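Local atomic coordinates of N-alpha-acetyltransferase 35, NatC auxiliary subunit (Saccharomyces cerevisiae, PDB entry 6YGA), a protein that serves as the auxiliary subunit of the NatC N-terminal acetyltransferase, which acetylates the N-terminal methionine of the L-A virus Gag protein. Residues B[85-90]-B[214-219]; B[92-97]-B[264-269]; B[249-254]-B[299-304]; B[256-261]-B[294-299]. All coordinates share one frame; numbering follows the deposited sequence.

Contact 1: B[85-90]-B[214-219]; sequences PLASVA and SLHLTM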
loop_
_atom_site.group_PDB
_atom_site.type_symbol
_atom_site.label_atom_id
_atom_site.label_comp_id
_atom_site.label_asym_id
_atom_site.label_seq_id
_atom_site.Cartn_x
_atom_site.Cartn_y
_atom_site.Cartn_z
ATOM N N PRO B 85 -17.892 35.437 16.767
ATOM C CA PRO B 85 -18.543 34.450 15.882
ATOM C C PRO B 85 -17.899 34.305 14.512
ATOM O O PRO B 85 -17.666 33.173 14.063
ATOM C CB PRO B 85 -19.982 34.979 15.787
ATOM C CG PRO B 85 -20.163 35.805 17.022
ATOM C CD PRO B 85 -18.835 36.460 17.243
ATOM N N LEU B 86 -17.621 35.414 13.821
ATOM C CA LEU B 86 -17.024 35.321 12.490
ATOM C C LEU B 86 -15.663 34.639 12.544
ATOM O O LEU B 86 -15.380 33.732 11.755
ATOM C CB LEU B 86 -16.899 36.708 11.860
ATOM C CG LEU B 86 -16.093 36.716 10.556
ATOM C CD1 LEU B 86 -16.872 36.046 9.428
ATOM C CD2 LEU B 86 -15.657 38.126 10.167
ATOM N N ALA B 87 -14.805 35.066 13.472
ATOM C CA ALA B 87 -13.489 34.449 13.597
ATOM C C ALA B 87 -13.599 32.986 14.011
ATOM O O ALA B 87 -12.826 32.142 13.542
ATOM C CB ALA B 87 -12.635 35.229 14.595
ATOM N N SER B 88 -14.555 32.662 14.887
ATOM C CA SER B 88 -14.700 31.280 15.336
ATOM C C SER B 88 -15.262 30.391 14.232
ATOM O O SER B 88 -14.765 29.279 14.016
ATOM C CB SER B 88 -15.583 31.214 16.582
ATOM O OG SER B 88 -14.873 31.647 17.731
ATOM N N VAL B 89 -16.295 30.858 13.527
ATOM C CA VAL B 89 -16.848 30.081 12.419
ATOM C C VAL B 89 -15.802 29.890 11.330
ATOM O O VAL B 89 -15.662 28.797 10.767
ATOM C CB VAL B 89 -18.126 30.753 11.881
ATOM C CG1 VAL B 89 -18.432 30.285 10.465
ATOM C CG2 VAL B 89 -19.303 30.457 12.804
ATOM N N ALA B 90 -15.032 30.939 11.030
ATOM C CA ALA B 90 -13.969 30.809 10.039
ATOM C C ALA B 90 -12.893 29.837 10.507
ATOM O O ALA B 90 -12.355 29.066 9.705
ATOM C CB ALA B 90 -13.364 32.178 9.732
ATOM N N SER B 214 -13.137 42.113 6.438
ATOM C CA SER B 214 -12.040 41.689 7.289
ATOM C C SER B 214 -11.343 40.498 6.649
ATOM O O SER B 214 -11.885 39.844 5.754
ATOM C CB SER B 214 -12.531 41.320 8.697
ATOM O OG SER B 214 -11.508 40.690 9.450
ATOM N N LEU B 215 -10.123 40.226 7.118
ATOM C CA LEU B 215 -9.384 39.073 6.616
ATOM C C LEU B 215 -10.096 37.771 6.961
ATOM O O LEU B 215 -10.080 36.820 6.171
ATOM C CB LEU B 215 -7.961 39.076 7.174
ATOM C CG LEU B 215 -6.913 39.911 6.434
ATOM C CD1 LEU B 215 -5.530 39.690 7.031
ATOM C CD2 LEU B 215 -6.919 39.577 4.951
ATOM N N HIS B 216 -10.727 37.709 8.137
ATOM C CA HIS B 216 -11.503 36.525 8.494
ATOM C C HIS B 216 -12.673 36.328 7.537
ATOM O O HIS B 216 -13.002 35.192 7.173
ATOM C CB HIS B 216 -12.006 36.632 9.934
ATOM C CG HIS B 216 -10.924 36.536 10.966
ATOM N ND1 HIS B 216 -10.123 37.604 11.310
ATOM C CD2 HIS B 216 -10.514 35.498 11.735
ATOM C CE1 HIS B 216 -9.267 37.229 12.244
ATOM N NE2 HIS B 216 -9.482 35.955 12.519
ATOM N N LEU B 217 -13.309 37.422 7.113
ATOM C CA LEU B 217 -14.418 37.311 6.171
ATOM C C LEU B 217 -13.936 36.827 4.810
ATOM O O LEU B 217 -14.577 35.972 4.188
ATOM C CB LEU B 217 -15.135 38.652 6.039
ATOM C CG LEU B 217 -16.348 38.656 5.111
ATOM C CD1 LEU B 217 -17.490 37.850 5.714
ATOM C CD2 LEU B 217 -16.780 40.081 4.822
ATOM N N THR B 218 -12.810 37.363 4.332
ATOM C CA THR B 218 -12.235 36.881 3.080
ATOM C C THR B 218 -11.910 35.395 3.166
ATOM O O THR B 218 -12.164 34.639 2.222
ATOM C CB THR B 218 -10.978 37.682 2.734
ATOM O OG1 THR B 218 -11.245 39.083 2.873
ATOM C CG2 THR B 218 -10.539 37.399 1.308
HETATM N N MSE B 219 -11.356 34.961 4.295
HETATM C CA MSE B 219 -11.073 33.550 4.539
HETATM C C MSE B 219 -12.316 32.680 4.381
HETATM O O MSE B 219 -12.281 31.643 3.716
HETATM C CB MSE B 219 -10.499 33.365 5.942
HETATM C CG MSE B 219 -8.989 33.426 6.015
HETATM SE SE MSE B 219 -8.187 31.688 5.660
HETATM C CE MSE B 219 -8.819 30.746 7.257
#

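Contact 2: B[92-97]-B[264-269]; sequences IADRLL and LQLSPP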
loop_
_atom_site.group_PDB
_atom_site.type_symbol
_atom_site.label_atom_id
_atom_site.label_comp_id
_atom_site.label_asym_id
_atom_site.label_seq_id
_atom_site.Cartn_x
_atom_site.Cartn_y
_atom_site.Cartn_z
ATOM N N ILE B 92 -13.379 27.308 12.607
ATOM C CA ILE B 92 -13.982 25.978 12.555
ATOM C C ILE B 92 -13.947 25.433 11.132
ATOM O O ILE B 92 -13.535 24.291 10.896
ATOM C CB ILE B 92 -15.419 26.024 13.109
ATOM C CG1 ILE B 92 -15.416 26.215 14.626
ATOM C CG2 ILE B 92 -16.180 24.760 12.756
ATOM C CD1 ILE B 92 -16.803 26.385 15.217
ATOM N N ALA B 93 -14.371 26.245 10.161
ATOM C CA ALA B 93 -14.380 25.788 8.775
ATOM C C ALA B 93 -12.967 25.512 8.277
ATOM O O ALA B 93 -12.740 24.545 7.543
ATOM C CB ALA B 93 -15.072 26.819 7.885
ATOM N N ASP B 94 -12.004 26.346 8.672
ATOM C CA ASP B 94 -10.630 26.151 8.223
ATOM C C ASP B 94 -10.070 24.818 8.701
ATOM O O ASP B 94 -9.494 24.058 7.915
ATOM C CB ASP B 94 -9.754 27.302 8.708
ATOM C CG ASP B 94 -8.283 26.969 8.650
ATOM O OD1 ASP B 94 -7.762 26.769 7.534
ATOM O OD2 ASP B 94 -7.648 26.904 9.723
ATOM N N ARG B 95 -10.223 24.519 9.993
ATOM C CA ARG B 95 -9.674 23.276 10.525
ATOM C C ARG B 95 -10.363 22.064 9.912
ATOM O O ARG B 95 -9.726 21.030 9.679
ATOM C CB ARG B 95 -9.789 23.257 12.048
ATOM C CG ARG B 95 -9.444 21.916 12.670
ATOM C CD ARG B 95 -8.939 22.069 14.088
ATOM N NE ARG B 95 -8.647 20.770 14.682
ATOM C CZ ARG B 95 -8.003 20.596 15.831
ATOM N NH1 ARG B 95 -7.574 21.644 16.521
ATOM N NH2 ARG B 95 -7.785 19.371 16.288
ATOM N N LEU B 96 -11.663 22.174 9.635
ATOM C CA LEU B 96 -12.372 21.069 8.999
ATOM C C LEU B 96 -11.812 20.781 7.610
ATOM O O LEU B 96 -11.652 19.615 7.231
ATOM C CB LEU B 96 -13.866 21.378 8.929
ATOM C CG LEU B 96 -14.731 20.325 8.233
ATOM C CD1 LEU B 96 -14.698 19.005 8.987
ATOM C CD2 LEU B 96 -16.155 20.826 8.079
ATOM N N LEU B 97 -11.501 21.827 6.839
ATOM C CA LEU B 97 -10.909 21.621 5.521
ATOM C C LEU B 97 -9.518 21.008 5.626
ATOM O O LEU B 97 -9.153 20.147 4.818
ATOM C CB LEU B 97 -10.853 22.936 4.746
ATOM C CG LEU B 97 -12.160 23.392 4.098
ATOM C CD1 LEU B 97 -11.926 24.583 3.179
ATOM C CD2 LEU B 97 -12.799 22.243 3.337
ATOM N N LEU B 264 -2.966 36.229 9.815
ATOM C CA LEU B 264 -3.921 36.183 10.911
ATOM C C LEU B 264 -3.767 34.890 11.697
ATOM O O LEU B 264 -3.201 33.900 11.223
ATOM C CB LEU B 264 -5.361 36.332 10.404
ATOM C CG LEU B 264 -5.893 35.321 9.389
ATOM C CD1 LEU B 264 -6.710 34.253 10.077
ATOM C CD2 LEU B 264 -6.738 36.043 8.373
ATOM N N GLN B 265 -4.293 34.919 12.917
ATOM C CA GLN B 265 -4.228 33.806 13.852
ATOM C C GLN B 265 -5.632 33.263 14.070
ATOM O O GLN B 265 -6.570 34.034 14.306
ATOM C CB GLN B 265 -3.617 34.255 15.181
ATOM C CG GLN B 265 -2.993 33.145 16.005
ATOM C CD GLN B 265 -1.700 32.629 15.405
ATOM O OE1 GLN B 265 -1.120 33.254 14.518
ATOM N NE2 GLN B 265 -1.242 31.481 15.888
ATOM N N LEU B 266 -5.771 31.941 13.999
ATOM C CA LEU B 266 -7.058 31.267 14.101
ATOM C C LEU B 266 -7.087 30.368 15.326
ATOM O O LEU B 266 -6.149 29.597 15.559
ATOM C CB LEU B 266 -7.337 30.430 12.857
ATOM C CG LEU B 266 -7.567 31.190 11.559
ATOM C CD1 LEU B 266 -7.075 30.361 10.392
ATOM C CD2 LEU B 266 -9.039 31.524 11.404
ATOM N N SER B 267 -8.171 30.451 16.088
ATOM C CA SER B 267 -8.388 29.584 17.237
ATOM C C SER B 267 -9.833 29.099 17.247
ATOM O O SER B 267 -10.743 29.868 17.583
ATOM C CB SER B 267 -8.060 30.313 18.543
ATOM O OG SER B 267 -6.664 30.490 18.691
ATOM N N PRO B 268 -10.085 27.847 16.870
ATOM C CA PRO B 268 -11.435 27.313 16.998
ATOM C C PRO B 268 -11.846 27.260 18.452
ATOM O O PRO B 268 -10.990 27.198 19.357
ATOM C CB PRO B 268 -11.316 25.905 16.392
ATOM C CG PRO B 268 -10.104 25.953 15.531
ATOM C CD PRO B 268 -9.169 26.897 16.219
ATOM N N PRO B 269 -13.149 27.285 18.734
ATOM C CA PRO B 269 -13.601 27.103 20.117
ATOM C C PRO B 269 -13.089 25.790 20.686
ATOM O O PRO B 269 -13.088 24.756 20.014
ATOM C CB PRO B 269 -15.129 27.109 19.995
ATOM C CG PRO B 269 -15.400 27.864 18.750
ATOM C CD PRO B 269 -14.272 27.532 17.817
#

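Contact 3: B[249-254]-B[299-304]; sequences ELIENA and GFITLA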
loop_
_atom_site.group_PDB
_atom_site.type_symbol
_atom_site.label_atom_id
_atom_site.label_comp_id
_atom_site.label_asym_id
_atom_site.label_seq_id
_atom_site.Cartn_x
_atom_site.Cartn_y
_atom_site.Cartn_z
ATOM N N GLU B 249 -10.785 26.869 -10.130
ATOM C CA GLU B 249 -11.209 27.701 -9.006
ATOM C C GLU B 249 -10.676 27.156 -7.689
ATOM O O GLU B 249 -10.304 27.925 -6.794
ATOM C CB GLU B 249 -12.735 27.793 -8.957
ATOM C CG GLU B 249 -13.368 28.422 -10.179
ATOM C CD GLU B 249 -14.880 28.382 -10.126
ATOM O OE1 GLU B 249 -15.436 28.385 -9.007
ATOM O OE2 GLU B 249 -15.511 28.337 -11.202
ATOM N N LEU B 250 -10.634 25.829 -7.551
ATOM C CA LEU B 250 -10.097 25.229 -6.335
ATOM C C LEU B 250 -8.633 25.595 -6.144
ATOM O O LEU B 250 -8.186 25.832 -5.015
ATOM C CB LEU B 250 -10.275 23.712 -6.382
ATOM C CG LEU B 250 -9.677 22.905 -5.229
ATOM C CD1 LEU B 250 -10.253 23.359 -3.897
ATOM C CD2 LEU B 250 -9.915 21.417 -5.441
ATOM N N ILE B 251 -7.872 25.657 -7.238
ATOM C CA ILE B 251 -6.462 26.026 -7.155
ATOM C C ILE B 251 -6.316 27.498 -6.786
ATOM O O ILE B 251 -5.515 27.859 -5.916
ATOM C CB ILE B 251 -5.748 25.699 -8.479
ATOM C CG1 ILE B 251 -5.692 24.185 -8.698
ATOM C CG2 ILE B 251 -4.351 26.299 -8.501
ATOM C CD1 ILE B 251 -5.255 23.775 -10.094
ATOM N N GLU B 252 -7.087 28.370 -7.443
ATOM C CA GLU B 252 -6.992 29.802 -7.174
ATOM C C GLU B 252 -7.332 30.113 -5.723
ATOM O O GLU B 252 -6.612 30.861 -5.050
ATOM C CB GLU B 252 -7.919 30.575 -8.113
ATOM C CG GLU B 252 -7.614 30.387 -9.587
ATOM C CD GLU B 252 -8.743 30.868 -10.476
ATOM O OE1 GLU B 252 -9.789 31.282 -9.933
ATOM O OE2 GLU B 252 -8.586 30.827 -11.714
ATOM N N ASN B 253 -8.428 29.542 -5.221
ATOM C CA ASN B 253 -8.855 29.838 -3.859
ATOM C C ASN B 253 -7.891 29.255 -2.834
ATOM O O ASN B 253 -7.650 29.867 -1.788
ATOM C CB ASN B 253 -10.271 29.320 -3.629
ATOM C CG ASN B 253 -11.306 30.110 -4.398
ATOM O OD1 ASN B 253 -11.093 30.472 -5.555
ATOM N ND2 ASN B 253 -12.424 30.405 -3.752
ATOM N N ALA B 254 -7.328 28.078 -3.114
ATOM C CA ALA B 254 -6.335 27.514 -2.208
ATOM C C ALA B 254 -5.081 28.380 -2.162
ATOM O O ALA B 254 -4.468 28.541 -1.102
ATOM C CB ALA B 254 -5.990 26.084 -2.622
ATOM N N GLY B 299 -2.465 21.039 -0.108
ATOM C CA GLY B 299 -2.959 19.721 -0.468
ATOM C C GLY B 299 -4.107 19.762 -1.456
ATOM O O GLY B 299 -4.273 18.840 -2.261
ATOM N N PHE B 300 -4.915 20.824 -1.410
ATOM C CA PHE B 300 -5.995 20.973 -2.380
ATOM C C PHE B 300 -5.445 21.194 -3.782
ATOM O O PHE B 300 -6.040 20.747 -4.770
ATOM C CB PHE B 300 -6.913 22.127 -1.973
ATOM C CG PHE B 300 -7.782 21.826 -0.784
ATOM C CD1 PHE B 300 -8.524 20.656 -0.727
ATOM C CD2 PHE B 300 -7.856 22.712 0.276
ATOM C CE1 PHE B 300 -9.328 20.379 0.367
ATOM C CE2 PHE B 300 -8.657 22.440 1.373
ATOM C CZ PHE B 300 -9.392 21.272 1.418
ATOM N N ILE B 301 -4.306 21.882 -3.887
ATOM C CA ILE B 301 -3.679 22.102 -5.187
ATOM C C ILE B 301 -3.216 20.777 -5.779
ATOM O O ILE B 301 -3.440 20.491 -6.962
ATOM C CB ILE B 301 -2.513 23.099 -5.057
ATOM C CG1 ILE B 301 -3.006 24.433 -4.489
ATOM C CG2 ILE B 301 -1.837 23.312 -6.402
ATOM C CD1 ILE B 301 -1.901 25.448 -4.250
ATOM N N THR B 302 -2.560 19.947 -4.962
ATOM C CA THR B 302 -2.139 18.627 -5.419
ATOM C C THR B 302 -3.336 17.792 -5.855
ATOM O O THR B 302 -3.281 17.101 -6.879
ATOM C CB THR B 302 -1.361 17.914 -4.309
ATOM O OG1 THR B 302 -0.215 18.696 -3.950
ATOM C CG2 THR B 302 -0.900 16.541 -4.772
ATOM N N LEU B 303 -4.433 17.856 -5.098
ATOM C CA LEU B 303 -5.631 17.110 -5.466
ATOM C C LEU B 303 -6.196 17.591 -6.795
ATOM O O LEU B 303 -6.586 16.779 -7.642
ATOM C CB LEU B 303 -6.682 17.237 -4.365
ATOM C CG LEU B 303 -8.093 16.788 -4.741
ATOM C CD1 LEU B 303 -8.139 15.286 -4.975
ATOM C CD2 LEU B 303 -9.080 17.206 -3.665
ATOM N N ALA B 304 -6.243 18.908 -6.999
ATOM C CA ALA B 304 -6.857 19.442 -8.210
ATOM C C ALA B 304 -6.038 19.104 -9.451
ATOM O O ALA B 304 -6.602 18.732 -10.485
ATOM C CB ALA B 304 -7.041 20.953 -8.082
#

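Contact 4: B[256-261]-B[294-299]; sequences SVNGIF and PTDYSG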
loop_
_atom_site.group_PDB
_atom_site.type_symbol
_atom_site.label_atom_id
_atom_site.label_comp_id
_atom_site.label_asym_id
_atom_site.label_seq_id
_atom_site.Cartn_x
_atom_site.Cartn_y
_atom_site.Cartn_z
ATOM N N SER B 256 -5.006 31.681 -2.685
ATOM C CA SER B 256 -5.323 32.920 -1.982
ATOM C C SER B 256 -5.321 32.712 -0.473
ATOM O O SER B 256 -4.861 33.579 0.279
ATOM C CB SER B 256 -6.673 33.460 -2.451
ATOM O OG SER B 256 -6.675 33.688 -3.849
ATOM N N VAL B 257 -5.820 31.562 -0.013
ATOM C CA VAL B 257 -5.851 31.281 1.419
ATOM C C VAL B 257 -4.437 31.135 1.968
ATOM O O VAL B 257 -4.140 31.583 3.081
ATOM C CB VAL B 257 -6.706 30.030 1.696
ATOM C CG1 VAL B 257 -6.620 29.629 3.157
ATOM C CG2 VAL B 257 -8.149 30.291 1.315
ATOM N N ASN B 258 -3.537 30.525 1.190
ATOM C CA ASN B 258 -2.169 30.325 1.665
ATOM C C ASN B 258 -1.477 31.652 1.959
ATOM O O ASN B 258 -0.735 31.768 2.941
ATOM C CB ASN B 258 -1.370 29.510 0.648
ATOM C CG ASN B 258 -1.742 28.036 0.658
ATOM O OD1 ASN B 258 -2.240 27.518 1.659
ATOM N ND2 ASN B 258 -1.497 27.354 -0.455
ATOM N N GLY B 259 -1.705 32.667 1.122
ATOM C CA GLY B 259 -1.168 33.986 1.413
ATOM C C GLY B 259 -1.830 34.662 2.593
ATOM O O GLY B 259 -1.248 35.579 3.182
ATOM N N ILE B 260 -3.037 34.222 2.952
ATOM C CA ILE B 260 -3.756 34.813 4.073
ATOM C C ILE B 260 -3.303 34.201 5.396
ATOM O O ILE B 260 -3.292 34.885 6.425
ATOM C CB ILE B 260 -5.273 34.655 3.860
ATOM C CG1 ILE B 260 -5.743 35.478 2.656
ATOM C CG2 ILE B 260 -6.044 35.088 5.082
ATOM C CD1 ILE B 260 -7.252 35.464 2.468
ATOM N N PHE B 261 -2.904 32.926 5.386
ATOM C CA PHE B 261 -2.506 32.226 6.609
ATOM C C PHE B 261 -1.499 32.981 7.470
ATOM O O PHE B 261 -1.741 33.112 8.680
ATOM C CB PHE B 261 -1.956 30.836 6.259
ATOM C CG PHE B 261 -2.996 29.762 6.229
ATOM C CD1 PHE B 261 -3.741 29.472 7.359
ATOM C CD2 PHE B 261 -3.217 29.028 5.077
ATOM C CE1 PHE B 261 -4.699 28.477 7.338
ATOM C CE2 PHE B 261 -4.171 28.029 5.050
ATOM C CZ PHE B 261 -4.914 27.753 6.182
ATOM N N PRO B 294 -2.149 19.601 8.560
ATOM C CA PRO B 294 -1.348 20.449 7.670
ATOM C C PRO B 294 -1.492 21.916 8.045
ATOM O O PRO B 294 -2.493 22.333 8.631
ATOM C CB PRO B 294 -1.937 20.169 6.282
ATOM C CG PRO B 294 -2.576 18.836 6.406
ATOM C CD PRO B 294 -3.090 18.750 7.809
ATOM N N THR B 295 -0.476 22.706 7.696
ATOM C CA THR B 295 -0.465 24.124 8.035
ATOM C C THR B 295 -1.014 25.014 6.927
ATOM O O THR B 295 -1.277 26.195 7.180
ATOM C CB THR B 295 0.956 24.581 8.392
ATOM O OG1 THR B 295 1.781 24.549 7.221
ATOM C CG2 THR B 295 1.560 23.671 9.455
ATOM N N ASP B 296 -1.195 24.489 5.714
ATOM C CA ASP B 296 -1.677 25.287 4.594
ATOM C C ASP B 296 -2.672 24.470 3.777
ATOM O O ASP B 296 -2.969 23.313 4.090
ATOM C CB ASP B 296 -0.512 25.789 3.727
ATOM C CG ASP B 296 0.313 24.660 3.115
ATOM O OD1 ASP B 296 -0.104 23.484 3.163
ATOM O OD2 ASP B 296 1.398 24.964 2.576
ATOM N N TYR B 297 -3.183 25.083 2.708
ATOM C CA TYR B 297 -4.125 24.436 1.806
ATOM C C TYR B 297 -3.456 23.897 0.547
ATOM O O TYR B 297 -4.141 23.661 -0.454
ATOM C CB TYR B 297 -5.245 25.402 1.415
ATOM C CG TYR B 297 -6.295 25.639 2.477
ATOM C CD1 TYR B 297 -6.068 25.309 3.807
ATOM C CD2 TYR B 297 -7.523 26.187 2.140
ATOM C CE1 TYR B 297 -7.035 25.529 4.769
ATOM C CE2 TYR B 297 -8.492 26.410 3.090
ATOM C CZ TYR B 297 -8.246 26.081 4.403
ATOM O OH TYR B 297 -9.222 26.307 5.345
ATOM N N SER B 298 -2.134 23.701 0.571
ATOM C CA SER B 298 -1.434 23.207 -0.611
ATOM C C SER B 298 -1.904 21.820 -1.032
ATOM O O SER B 298 -1.757 21.459 -2.205
ATOM C CB SER B 298 0.076 23.190 -0.364
ATOM O OG SER B 298 0.616 24.500 -0.408
ATOM N N GLY B 299 -2.465 21.039 -0.108
ATOM C CA GLY B 299 -2.959 19.721 -0.468
ATOM C C GLY B 299 -4.107 19.762 -1.456
ATOM O O GLY B 299 -4.273 18.840 -2.261
#

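Contact 1: B[85-90]-B[214-219]
Ala87 and His216 bring the two backbones nearest, their CA atoms 5.9 Å apart, where the first turns of two helices run side by side with segment axes 9.2 Å apart and N-to-C directions differing by 37°. His216 buries the most surface here. Its imidazole lies against Ala87, whose CB is 3.6 Å from CD2 and meets the ring at a slant. The first torsion of His216 (chi1 -69°) puts CG opposite the carbonyl carbon and lays the ring beside Ala87. Leu86 spans His216 and Leu217. One methyl, CD2, sits 4.0 Å from His216 CB and close to the amide of Leu217, while the other, CD1, touches Leu217 CD1 at 4.2 Å, the two leucine chains crossing at nearly a right angle. One turn on, Ala90 CB packs 4.0 Å from the backbone oxygen of His216. Ser214 is the N-cap of the second helix: its OG takes a weak, 3.3 Å bond from His216 N, and its carbonyl oxygen receives both Thr218 N and Thr218 OG1. Around this pair, helix 142-167 covers Val89 through Leu143 and Tyr144, and Met219 reaches Val257 and Ile260 of helix 245-260.

Contact 2: B[92-97]-B[264-269]
Pro268 and Ile92 bury the most surface in this contact, followed by Asp94, and the backbones are nearest at the first two, with Ile92 CA 5.3 Å from Pro268 CA. The Pro268 ring touches two residues one helical turn apart: its CB is 4.5 Å from Ile92 CG1, and its CG is 4.3 Å from Arg95 CD. Ile92 has its closest partner in the next proline, Pro269, which it meets through its longer branch. With CG1 opposite the carbonyl carbon (chi1 -72°), CG1 comes within 3.6 Å of Pro269 CD, and CD1 follows at 3.8 Å from the same Pro269 CD, the side chain lying across the ring at about a right angle. Asp94 offers its carboxylate to an apolar methyl, Leu266 CD1 lying 3.6 Å from Asp94 OD2. That carboxylate has polar partners beyond the two segments, since OD1 is hydrogen-bonded to the hydroxyl of Tyr297 and OD2 forms a salt bridge with Arg98. Leu266 also packs on Met219 of helix 215-231. The arrangement is that of an irregular, extended connection laid on a helix surface: the chain leaving helix 245-260 passes over helix 85-104 within a helical region of the subunit.

Contact 3: B[249-254]-B[299-304]
Ala304 CB touches Ile251 CG1 at 3.6 Å, in a contact where the side chains that meet are all apolar. The same methyl of Ala304 also meets Leu250 CD2, at 3.9 Å, and thus rests against two consecutive residues of the facing helix. Leu250 divides its branches: CD2 serves Ala304 and comes near the backbone oxygen of Phe300, whereas CD1 reaches Phe300 CB at 4.0 Å. Its extended first torsion (chi1 176°, CG opposite the backbone N) carries this fork across to the other helix. One turn further along, Ala254 repeats the arrangement from the other side, with its CB 3.9 Å from Ile301 CG1 and 4.1 Å from Phe300 CB. Each helix therefore presents an alanine methyl to two adjacent side chains of its partner.

This is antiparallel helix packing. The segment axes approach to 8.8 Å and their N-to-C directions differ by 164°, close to fully antiparallel. Ile251 and Ile301 mark the nearest backbone point, their CA atoms 5.2 Å apart; their CG2 methyls meet more loosely, at 4.4 Å.

Beyond this first layer, the Phe300 side chain touches Leu250 and Ala254 with CB, but its ring leads away from helix 245-260. It packs on Leu97 and Ile101 of helix 85-104 and meets the ring of Tyr297 edge-to-face. Leu250 also touches Ile226 of helix 215-231, so four helices meet here. Asn105 binds the carbonyl oxygen of Gly299 through its side-chain nitrogen, an additional polar tie between the start of helix 298-311 and the chain following helix 85-104.

Contact 4: B[256-261]-B[294-299]
Tyr297 meets Asn258 with its backbone N and CB, and its ring then meets Val257 and Phe261 side by side. The amide N donates to Asn258 OD1 over 2.8 Å, with an N-H...O angle of 162°; the donor lies in the carbonyl plane, on a lone pair of the amide oxygen. Tyr297 CB stays 3.7 Å from Asn258 OD1. The first torsion (chi1 -76°, CG anti to the carbonyl carbon) lays the ring beside Val257 and Phe261, which share one face of it. Val257 CG1 sits over the CD2 and CE2 rim, 3.8 Å from the centroid, a CH-pi contact. Phe261 presents its edge on the CD1 and CE1 side in an offset edge-to-face pair, with centroids 5.2 Å apart and planes at 72°: Tyr297 CD1 is 3.5 Å from Phe261 CE2, and Tyr297 CE1 is 3.4 Å from Phe261 CZ. At the tip, the hydroxyl is hydrogen-bonded to Asp94.

Here the C-terminal part of helix 245-260 packs on the loop that leads into helix 298-311. Asp296, two residues before Ser298 at the entry to that helix, takes weak bonds from Ser298 N and Ser298 OG to OD1 and OD2 respectively. Its CB lies 3.2 Å from Asn258 OD1, so the asparagine oxygen abuts this turn as well as accepting the Tyr297 amide. Phe261 meets the turn on a face too: Thr295 O stands above its ring, over the centre.

In the fold
The four contacts form a continuous packed region on one side of the chain's centre. Contacts 1 and 2 share helix 85-104, have centres about 9 Å apart and meet where Met219 CE lies 3.6 Å from Leu266 CD1. Met219, modelled as selenomethionine, also connects contact 1 to contact 4, its SE being 3.6 Å from Val257 CG1. The hydrogen bond between Asp94 OD1 and Tyr297 OH, 2.7 Å long, joins contacts 2 and 4. Contacts 3 and 4 are successive parts of one pairing, of helix 245-260 with helix 298-311 and its approach, sharing Gly299. Contacts 1 and 3 do not touch: their centres are about 20 Å and their nearest atoms about 7 Å apart.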